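FAD-binding oxidoreductase (Gulosibacter chungangensis, PDB 7PBG) oxidises 4-ethylphenol and probably related 4-alkylphenols, dehydrogenating the side chain to the vinylphenol with the help of a covalently bound FAD. Local coordinates at residues A275-N280 against N369-L374; I319-C324 against S365-A370; G326-I331 against T352-P357. All blocks are in the same frame, centred on the assembly; numbering follows the deposited sequence.

Contact 1 (A275-N280 against N369-L374)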
loop_
_atom_site.group_PDB
_atom_site.type_symbol
_atom_site.label_atom_id
_atom_site.label_comp_id
_atom_site.label_asym_id
_atom_site.label_seq_id
_atom_site.Cartn_x
_atom_site.Cartn_y
_atom_site.Cartn_z
ATOM N N ALA A 275 -16.723 -1.717 3.968
ATOM C CA ALA A 275 -17.326 -0.450 3.516
ATOM C C ALA A 275 -18.682 -0.774 2.892
ATOM O O ALA A 275 -18.765 -1.594 1.988
ATOM C CB ALA A 275 -16.400 0.215 2.546
ATOM N N PRO A 276 -19.804 -0.296 3.471
ATOM C CA PRO A 276 -21.081 -0.566 2.856
ATOM C C PRO A 276 -21.261 0.255 1.580
ATOM O O PRO A 276 -20.545 1.223 1.383
ATOM C CB PRO A 276 -22.096 -0.256 3.966
ATOM C CG PRO A 276 -21.399 0.803 4.799
ATOM C CD PRO A 276 -19.927 0.479 4.727
ATOM N N ILE A 277 -22.202 -0.160 0.755
ATOM C CA ILE A 277 -22.614 0.616 -0.441
ATOM C C ILE A 277 -23.915 1.357 -0.115
ATOM O O ILE A 277 -24.729 0.890 0.677
ATOM C CB ILE A 277 -22.733 -0.284 -1.684
ATOM C CG1 ILE A 277 -23.767 -1.384 -1.508
ATOM C CG2 ILE A 277 -21.369 -0.873 -2.031
ATOM C CD1 ILE A 277 -24.096 -2.160 -2.785
ATOM N N VAL A 278 -24.122 2.447 -0.802
ATOM C CA VAL A 278 -25.367 3.243 -0.673
ATOM C C VAL A 278 -25.848 3.465 -2.091
ATOM O O VAL A 278 -25.195 4.274 -2.811
ATOM C CB VAL A 278 -25.158 4.574 0.072
ATOM C CG1 VAL A 278 -26.513 5.219 0.326
ATOM C CG2 VAL A 278 -24.382 4.391 1.370
ATOM N N ARG A 279 -26.833 2.696 -2.547
ATOM C CA ARG A 279 -27.260 2.875 -3.956
ATOM C C ARG A 279 -28.636 3.508 -4.028
ATOM O O ARG A 279 -29.481 3.359 -3.113
ATOM C CB ARG A 279 -27.219 1.578 -4.752
ATOM C CG ARG A 279 -27.906 0.405 -4.130
ATOM C CD ARG A 279 -27.820 -0.715 -5.171
ATOM N NE ARG A 279 -26.525 -1.071 -5.755
ATOM C CZ ARG A 279 -26.351 -2.139 -6.562
ATOM N NH1 ARG A 279 -27.385 -2.900 -6.912
ATOM N NH2 ARG A 279 -25.155 -2.422 -7.053
ATOM N N ASN A 280 -28.879 4.134 -5.165
ATOM C CA ASN A 280 -30.219 4.689 -5.438
ATOM C C ASN A 280 -31.139 3.581 -5.943
ATOM O O ASN A 280 -30.673 2.517 -6.385
ATOM C CB ASN A 280 -30.164 5.901 -6.339
ATOM C CG ASN A 280 -29.772 5.662 -7.777
ATOM O OD1 ASN A 280 -29.211 4.631 -8.141
ATOM N ND2 ASN A 280 -30.035 6.665 -8.593
ATOM N N ASN A 369 -29.682 -10.854 -1.530
ATOM C CA ASN A 369 -28.936 -12.098 -1.710
ATOM C C ASN A 369 -27.713 -11.879 -2.617
ATOM O O ASN A 369 -26.679 -12.411 -2.300
ATOM C CB ASN A 369 -29.834 -13.208 -2.243
ATOM C CG ASN A 369 -29.076 -14.521 -2.354
ATOM O OD1 ASN A 369 -28.678 -15.100 -1.340
ATOM N ND2 ASN A 369 -28.742 -14.913 -3.573
ATOM N N ALA A 370 -27.843 -11.092 -3.681
ATOM C CA ALA A 370 -26.751 -10.813 -4.614
ATOM C C ALA A 370 -25.610 -10.111 -3.856
ATOM O O ALA A 370 -24.409 -10.462 -4.059
ATOM C CB ALA A 370 -27.285 -9.991 -5.753
ATOM N N ARG A 371 -25.938 -9.166 -2.979
ATOM C CA ARG A 371 -24.894 -8.456 -2.217
ATOM C C ARG A 371 -24.304 -9.363 -1.155
ATOM O O ARG A 371 -23.077 -9.294 -0.909
ATOM C CB ARG A 371 -25.440 -7.168 -1.601
ATOM C CG ARG A 371 -26.044 -6.205 -2.613
ATOM C CD ARG A 371 -25.226 -5.978 -3.850
ATOM N NE ARG A 371 -23.865 -5.501 -3.634
ATOM C CZ ARG A 371 -23.068 -5.054 -4.602
ATOM N NH1 ARG A 371 -21.878 -4.551 -4.314
ATOM N NH2 ARG A 371 -23.507 -5.056 -5.851
ATOM N N HIS A 372 -25.151 -10.127 -0.469
ATOM C CA HIS A 372 -24.684 -11.083 0.539
ATOM C C HIS A 372 -23.645 -12.002 -0.106
ATOM O O HIS A 372 -22.644 -12.317 0.531
ATOM C CB HIS A 372 -25.871 -11.836 1.094
ATOM C CG HIS A 372 -25.470 -12.892 2.065
ATOM N ND1 HIS A 372 -24.892 -12.583 3.250
ATOM C CD2 HIS A 372 -25.590 -14.239 2.013
ATOM C CE1 HIS A 372 -24.685 -13.697 3.922
ATOM N NE2 HIS A 372 -25.103 -14.739 3.180
ATOM N N GLU A 373 -23.901 -12.460 -1.323
ATOM C CA GLU A 373 -22.954 -13.318 -2.047
ATOM C C GLU A 373 -21.623 -12.570 -2.223
ATOM O O GLU A 373 -20.553 -13.098 -1.774
ATOM C CB GLU A 373 -23.562 -13.777 -3.355
ATOM C CG GLU A 373 -24.459 -14.975 -3.191
ATOM C CD GLU A 373 -25.054 -15.475 -4.486
ATOM O OE1 GLU A 373 -24.903 -14.777 -5.528
ATOM O OE2 GLU A 373 -25.759 -16.516 -4.436
ATOM N N LEU A 374 -21.671 -11.372 -2.810
ATOM C CA LEU A 374 -20.398 -10.655 -3.083
ATOM C C LEU A 374 -19.662 -10.440 -1.762
ATOM O O LEU A 374 -18.427 -10.562 -1.745
ATOM C CB LEU A 374 -20.652 -9.311 -3.768
ATOM C CG LEU A 374 -21.277 -9.407 -5.149
ATOM C CD1 LEU A 374 -21.462 -8.046 -5.729
ATOM C CD2 LEU A 374 -20.476 -10.275 -6.116
#
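Ile277 and Arg279 of the short strand 277-280 meet a single side chain, Arg371 of helix 363-375, in a buried strand-to-helix contact. The helix stands well off the strand: the nearest CA atoms, those of Ile277 and Arg371, are 9.5 Å apart, and side chains span the gap. Two bends, at chi2 and chi3, fold the Arg371 chain and set its guanidinium between two methyls. CD1 of Ile277 lies over one face, 3.5 Å from Arg371 NE, displaced from the centre of the group toward its rim. CD1 of Leu374, one helical turn on from Arg371, rests on the opposite face above the centre. Methyls on both faces probably limit tilting of the flat group.

Strand 277-280 belongs to the large antiparallel sheet of what is probably the substrate (cap) domain, as in vanillyl-alcohol oxidase and its relatives, and the helix packs across one face of that sheet. The Arg371 side chain comes within about 6 Å of the cofactor. Its NH2 makes a salt bridge with Glu152, an FAD-binding residue, and its side chain also lies close to Tyr169, another one.

Arg279 reaches the same place with its chain bent at chi3 (52°). The two guanidinium planes are turned 60° from each other, and Arg279 NH2 stands 3.3 Å from Arg371 NH2. Both nitrogens are donors, so this pair is no bond. Each cation has its own acidic partner, Arg279 pairing with Asp284 through NH1, which probably offsets the proximity of like charges. Arg279 NE is further held by Gln430 on the adjoining strand 426-433.

Contact 2 (I319-C324 against S365-A370)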
loop_
_atom_site.group_PDB
_atom_site.type_symbol
_atom_site.label_atom_id
_atom_site.label_comp_id
_atom_site.label_asym_id
_atom_site.label_seq_id
_atom_site.Cartn_x
_atom_site.Cartn_y
_atom_site.Cartn_z
ATOM N N ILE A 319 -30.686 2.581 -0.639
ATOM C CA ILE A 319 -30.512 1.307 0.067
ATOM C C ILE A 319 -29.046 1.226 0.484
ATOM O O ILE A 319 -28.136 1.406 -0.363
ATOM C CB ILE A 319 -30.914 0.127 -0.839
ATOM C CG1 ILE A 319 -32.244 0.338 -1.563
ATOM C CG2 ILE A 319 -30.871 -1.150 -0.040
ATOM C CD1 ILE A 319 -32.139 0.962 -2.918
ATOM N N VAL A 320 -28.832 0.925 1.746
ATOM C CA VAL A 320 -27.509 0.544 2.302
ATOM C C VAL A 320 -27.449 -0.974 2.337
ATOM O O VAL A 320 -28.349 -1.569 2.878
ATOM C CB VAL A 320 -27.251 1.157 3.677
ATOM C CG1 VAL A 320 -25.975 0.633 4.311
ATOM C CG2 VAL A 320 -27.262 2.683 3.574
ATOM N N TYR A 321 -26.393 -1.532 1.765
ATOM C CA TYR A 321 -26.058 -2.951 1.940
ATOM C C TYR A 321 -24.716 -3.066 2.655
ATOM O O TYR A 321 -23.751 -2.402 2.257
ATOM C CB TYR A 321 -25.973 -3.651 0.588
ATOM C CG TYR A 321 -27.286 -3.736 -0.139
ATOM C CD1 TYR A 321 -28.242 -4.680 0.222
ATOM C CD2 TYR A 321 -27.572 -2.893 -1.197
ATOM C CE1 TYR A 321 -29.439 -4.778 -0.460
ATOM C CE2 TYR A 321 -28.788 -2.941 -1.839
ATOM C CZ TYR A 321 -29.710 -3.911 -1.502
ATOM O OH TYR A 321 -30.879 -3.944 -2.193
ATOM N N GLY A 322 -24.658 -3.933 3.653
ATOM C CA GLY A 322 -23.449 -4.271 4.394
ATOM C C GLY A 322 -23.455 -5.714 4.882
ATOM O O GLY A 322 -24.465 -6.424 4.739
ATOM N N THR A 323 -22.353 -6.089 5.513
ATOM C CA THR A 323 -22.134 -7.436 6.080
ATOM C C THR A 323 -21.254 -7.342 7.324
ATOM O O THR A 323 -20.340 -6.512 7.413
ATOM C CB THR A 323 -21.563 -8.384 5.022
ATOM O OG1 THR A 323 -22.399 -8.379 3.874
ATOM C CG2 THR A 323 -21.380 -9.788 5.568
ATOM N N CYS A 324 -21.603 -8.136 8.322
ATOM C CA CYS A 324 -20.837 -8.336 9.558
ATOM C C CYS A 324 -20.218 -9.736 9.519
ATOM O O CYS A 324 -20.810 -10.720 8.935
ATOM C CB CYS A 324 -21.754 -8.157 10.754
ATOM S SG CYS A 324 -22.149 -6.409 11.020
ATOM N N SER A 365 -35.483 -9.511 -1.864
ATOM C CA SER A 365 -34.678 -10.619 -1.307
ATOM C C SER A 365 -33.579 -11.039 -2.291
ATOM O O SER A 365 -32.489 -11.406 -1.867
ATOM C CB SER A 365 -35.513 -11.766 -0.854
ATOM O OG SER A 365 -35.881 -12.596 -1.941
ATOM N N GLU A 366 -33.830 -10.897 -3.583
ATOM C CA GLU A 366 -32.859 -11.248 -4.628
ATOM C C GLU A 366 -31.737 -10.230 -4.581
ATOM O O GLU A 366 -30.535 -10.608 -4.708
ATOM C CB GLU A 366 -33.598 -11.255 -5.961
ATOM C CG GLU A 366 -32.779 -11.724 -7.144
ATOM C CD GLU A 366 -33.460 -11.482 -8.481
ATOM O OE1 GLU A 366 -34.756 -11.401 -8.464
ATOM O OE2 GLU A 366 -32.713 -11.306 -9.540
ATOM N N LEU A 367 -32.114 -8.972 -4.408
ATOM C CA LEU A 367 -31.100 -7.885 -4.357
ATOM C C LEU A 367 -30.210 -8.049 -3.145
ATOM O O LEU A 367 -28.965 -8.015 -3.273
ATOM C CB LEU A 367 -31.821 -6.555 -4.344
ATOM C CG LEU A 367 -32.432 -6.146 -5.679
ATOM C CD1 LEU A 367 -33.408 -5.000 -5.465
ATOM C CD2 LEU A 367 -31.352 -5.770 -6.690
ATOM N N LEU A 368 -30.793 -8.356 -1.988
ATOM C CA LEU A 368 -29.954 -8.537 -0.798
ATOM C C LEU A 368 -29.096 -9.776 -0.996
ATOM O O LEU A 368 -27.943 -9.826 -0.548
ATOM C CB LEU A 368 -30.857 -8.631 0.447
ATOM C CG LEU A 368 -30.150 -9.002 1.739
ATOM C CD1 LEU A 368 -29.040 -8.024 2.095
ATOM C CD2 LEU A 368 -31.160 -9.059 2.854
ATOM N N ASN A 369 -29.682 -10.854 -1.530
ATOM C CA ASN A 369 -28.936 -12.098 -1.710
ATOM C C ASN A 369 -27.713 -11.879 -2.617
ATOM O O ASN A 369 -26.679 -12.411 -2.300
ATOM C CB ASN A 369 -29.834 -13.208 -2.243
ATOM C CG ASN A 369 -29.076 -14.521 -2.354
ATOM O OD1 ASN A 369 -28.678 -15.100 -1.340
ATOM N ND2 ASN A 369 -28.742 -14.913 -3.573
ATOM N N ALA A 370 -27.843 -11.092 -3.681
ATOM C CA ALA A 370 -26.751 -10.813 -4.614
ATOM C C ALA A 370 -25.610 -10.111 -3.856
ATOM O O ALA A 370 -24.409 -10.462 -4.059
ATOM C CB ALA A 370 -27.285 -9.991 -5.753
#
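Tyr321, on strand 318-326, meets Leu367 and Leu368 on helix 363-375, and its side chain can be followed outward from the strand. CB leaves the backbone toward the helix, with CG anti to the carbonyl carbon (chi1 -66°), a setting that carries the ring across to Leu367 and Leu368. On the way CG is passed by the aliphatic start of Arg371, one turn further along the same helix. The first contact across the two segments comes at CD1, which has Leu368 CD1 3.9 Å away. That methyl lies in the plane of the ring, at its edge.

CE1 comes next and reaches the helix backbone itself, 3.8 Å from Leu368 CA. An aromatic carbon so near a main-chain atom shows how closely the helix settles on the sheet here: the CA atoms of Tyr321 and Leu368 are only 7.3 Å apart. The arrangement is a helix laid on one face of the antiparallel sheet of the probable substrate domain, with strand 318-326 placed between strands 241-249 and 277-280. Over one face of the ring, offset toward the rim, sits CG2 of Ile319, two residues back on the same side of the strand.

Beyond CZ, which approaches CB of Leu367 at 4.4 Å, the chain ends in the hydroxyl. OH touches the same carbon more closely, 3.5 Å from Leu367 CB, so the polar tip rests against aliphatic surface of the helix. It is not left without a polar partner in this buried place, because it hydrogen-bonds with Asp284 OD2 of helix 281-288. The side chain of Leu367 in turn packs on Asp284 and on Val288, bringing helix 281-288 against the same spot.

Contact 3 (G326-I331 against T352-P357); sequences GPRWQI and TNETLP
Arg328, in the first turn of helix 328-342, and Glu354, in the loop after strand 349-352, form a two-pronged salt bridge at the surface. The guanidinium meets the carboxylate end-on, each terminal nitrogen taking its own oxygen. Arg328 NH1 gives a hydrogen bond to Glu354 OE2 at 2.9 Å and 174°, and Arg328 NH2 gives one to Glu354 OE1, also 2.9 Å and nearly straight. Both oxygens lie close to the guanidinium plane. OE1 is approached at its syn lone pair; OE2 is met on the syn side but from somewhat out of the carboxylate plane. The planes are 23° apart, a small twist that leaves the pairing almost coplanar. The side chains arrive from opposite directions; Glu354 is extended beyond CG, which carries its carboxylate out to the guanidinium, while the Arg328 chain bends at chi2.

Hydrogen bonds within the loop shape the turn that carries Glu354. Thr352 OG1 accepts from Thr355 N at 3.2 Å, an ST motif, and weakly from Glu354 N. In return Thr352 N donates to Thr355 OG1 at 3.0 Å, and Leu356 N closes the turn on Thr352 O at 2.9 Å.

Packing comes from outside the two segments: the Glu354 side chain touches Leu243 of strand 241-249. At the helix start, Trp329 packs against Trp329 of the second subunit and makes a cation-pi contact with Lys333 of that subunit.

Arg328 has further acidic partners, Asp332 at NE and Glu241 at NH1. With three carboxylates around one guanidinium, the arginine probably remains protonated and offsets their mutual repulsion, while the paired bonds to Glu354 restrict rotation of both flat groups.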
loop_
_atom_site.group_PDB
_atom_site.type_symbol
_atom_site.label_atom_id
_atom_site.label_comp_id
_atom_site.label_asym_id
_atom_site.label_seq_id
_atom_site.Cartn_x
_atom_site.Cartn_y
_atom_site.Cartn_z
ATOM N N GLY A 326 -17.732 -12.659 11.731
ATOM C CA GLY A 326 -17.053 -13.156 12.938
ATOM C C GLY A 326 -17.905 -14.192 13.632
ATOM O O GLY A 326 -18.875 -14.664 13.067
ATOM N N PRO A 327 -17.575 -14.487 14.897
ATOM C CA PRO A 327 -18.456 -15.308 15.703
ATOM C C PRO A 327 -19.762 -14.550 15.932
ATOM O O PRO A 327 -19.776 -13.308 15.950
ATOM C CB PRO A 327 -17.689 -15.497 17.010
ATOM C CG PRO A 327 -16.744 -14.340 17.085
ATOM C CD PRO A 327 -16.490 -13.855 15.661
ATOM N N ARG A 328 -20.830 -15.293 16.180
ATOM C CA ARG A 328 -22.173 -14.704 16.350
ATOM C C ARG A 328 -22.203 -13.671 17.482
ATOM O O ARG A 328 -22.941 -12.673 17.335
ATOM C CB ARG A 328 -23.234 -15.780 16.536
ATOM C CG ARG A 328 -24.648 -15.294 16.271
ATOM C CD ARG A 328 -24.886 -14.747 14.878
ATOM N NE ARG A 328 -26.225 -14.191 14.734
ATOM C CZ ARG A 328 -27.102 -14.454 13.748
ATOM N NH1 ARG A 328 -26.781 -15.234 12.716
ATOM N NH2 ARG A 328 -28.289 -13.859 13.789
ATOM N N TRP A 329 -21.455 -13.863 18.582
ATOM C CA TRP A 329 -21.474 -12.882 19.707
ATOM C C TRP A 329 -21.050 -11.514 19.216
ATOM O O TRP A 329 -21.592 -10.512 19.702
ATOM C CB TRP A 329 -20.652 -13.323 20.934
ATOM C CG TRP A 329 -19.239 -13.726 20.654
ATOM C CD1 TRP A 329 -18.739 -14.991 20.504
ATOM C CD2 TRP A 329 -18.116 -12.845 20.583
ATOM N NE1 TRP A 329 -17.394 -14.942 20.254
ATOM C CE2 TRP A 329 -16.978 -13.646 20.337
ATOM C CE3 TRP A 329 -17.953 -11.463 20.729
ATOM C CZ2 TRP A 329 -15.722 -13.093 20.133
ATOM C CZ3 TRP A 329 -16.697 -10.935 20.564
ATOM C CH2 TRP A 329 -15.608 -11.737 20.267
ATOM N N GLN A 330 -20.101 -11.479 18.292
ATOM C CA GLN A 330 -19.579 -10.221 17.726
ATOM C C GLN A 330 -20.564 -9.667 16.686
ATOM O O GLN A 330 -20.909 -8.466 16.730
ATOM C CB GLN A 330 -18.232 -10.501 17.062
ATOM C CG GLN A 330 -17.635 -9.249 16.437
ATOM C CD GLN A 330 -16.277 -9.523 15.840
ATOM O OE1 GLN A 330 -15.965 -10.639 15.428
ATOM N NE2 GLN A 330 -15.456 -8.490 15.828
ATOM N N ILE A 331 -20.999 -10.506 15.754
ATOM C CA ILE A 331 -22.018 -10.079 14.750
ATOM C C ILE A 331 -23.221 -9.466 15.443
ATOM O O ILE A 331 -23.681 -8.396 15.009
ATOM C CB ILE A 331 -22.424 -11.247 13.828
ATOM C CG1 ILE A 331 -21.266 -11.654 12.920
ATOM C CG2 ILE A 331 -23.689 -10.870 13.072
ATOM C CD1 ILE A 331 -21.510 -12.933 12.138
ATOM N N THR A 352 -32.032 -8.321 7.528
ATOM C CA THR A 352 -30.833 -9.138 7.309
ATOM C C THR A 352 -31.224 -10.234 6.337
ATOM O O THR A 352 -32.392 -10.386 6.063
ATOM C CB THR A 352 -30.319 -9.736 8.622
ATOM O OG1 THR A 352 -31.220 -10.771 8.995
ATOM C CG2 THR A 352 -30.203 -8.746 9.760
ATOM N N ASN A 353 -30.248 -10.988 5.866
ATOM C CA ASN A 353 -30.521 -12.114 4.945
ATOM C C ASN A 353 -31.238 -13.209 5.698
ATOM O O ASN A 353 -31.729 -14.152 5.007
ATOM C CB ASN A 353 -29.275 -12.600 4.224
ATOM C CG ASN A 353 -28.184 -13.055 5.149
ATOM O OD1 ASN A 353 -27.601 -12.232 5.848
ATOM N ND2 ASN A 353 -27.919 -14.358 5.160
ATOM N N GLU A 354 -31.290 -13.161 7.036
ATOM C CA GLU A 354 -32.142 -14.109 7.792
ATOM C C GLU A 354 -33.600 -13.635 7.825
ATOM O O GLU A 354 -34.458 -14.479 7.751
ATOM C CB GLU A 354 -31.626 -14.362 9.208
ATOM C CG GLU A 354 -30.305 -15.049 9.235
ATOM C CD GLU A 354 -29.637 -15.142 10.602
ATOM O OE1 GLU A 354 -29.939 -14.336 11.486
ATOM O OE2 GLU A 354 -28.733 -15.943 10.725
ATOM N N THR A 355 -33.886 -12.348 8.021
ATOM C CA THR A 355 -35.276 -11.824 8.069
ATOM C C THR A 355 -35.842 -11.631 6.657
ATOM O O THR A 355 -37.055 -11.648 6.508
ATOM C CB THR A 355 -35.368 -10.549 8.900
ATOM O OG1 THR A 355 -34.736 -9.489 8.170
ATOM C CG2 THR A 355 -34.762 -10.708 10.274
ATOM N N LEU A 356 -34.988 -11.498 5.658
ATOM C CA LEU A 356 -35.398 -11.354 4.257
ATOM C C LEU A 356 -34.591 -12.382 3.479
ATOM O O LEU A 356 -33.716 -12.049 2.672
ATOM C CB LEU A 356 -35.091 -9.939 3.777
ATOM C CG LEU A 356 -35.590 -9.628 2.376
ATOM C CD1 LEU A 356 -37.099 -9.460 2.375
ATOM C CD2 LEU A 356 -34.904 -8.387 1.863
ATOM N N PRO A 357 -34.880 -13.683 3.683
ATOM C CA PRO A 357 -34.151 -14.734 2.978
ATOM C C PRO A 357 -34.575 -14.761 1.508
ATOM O O PRO A 357 -35.643 -14.254 1.159
ATOM C CB PRO A 357 -34.580 -16.021 3.706
ATOM C CG PRO A 357 -35.980 -15.677 4.108
ATOM C CD PRO A 357 -35.959 -14.215 4.513
#

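Overall arrangement
Contacts 1 and 2 lie side by side, their centres about 5 Å apart; the centre of contact 3 is about 12 Å from that of contact 2 and about 15 Å from that of contact 1. The first two share helix 363-375, including Asn369 and Ala370, and reach neighbouring strands of one antiparallel sheet. Along the chain, contact 3 is nested inside the loops closed by contacts 1 and 2, which both end on helix 363-375. Strand 318-326 leads directly into helix 328-342, and the loop 352-357 leads on toward helix 363-375. The series thus runs from near the flavin, through the buried sheet-helix interface, to the surface beside the second subunit.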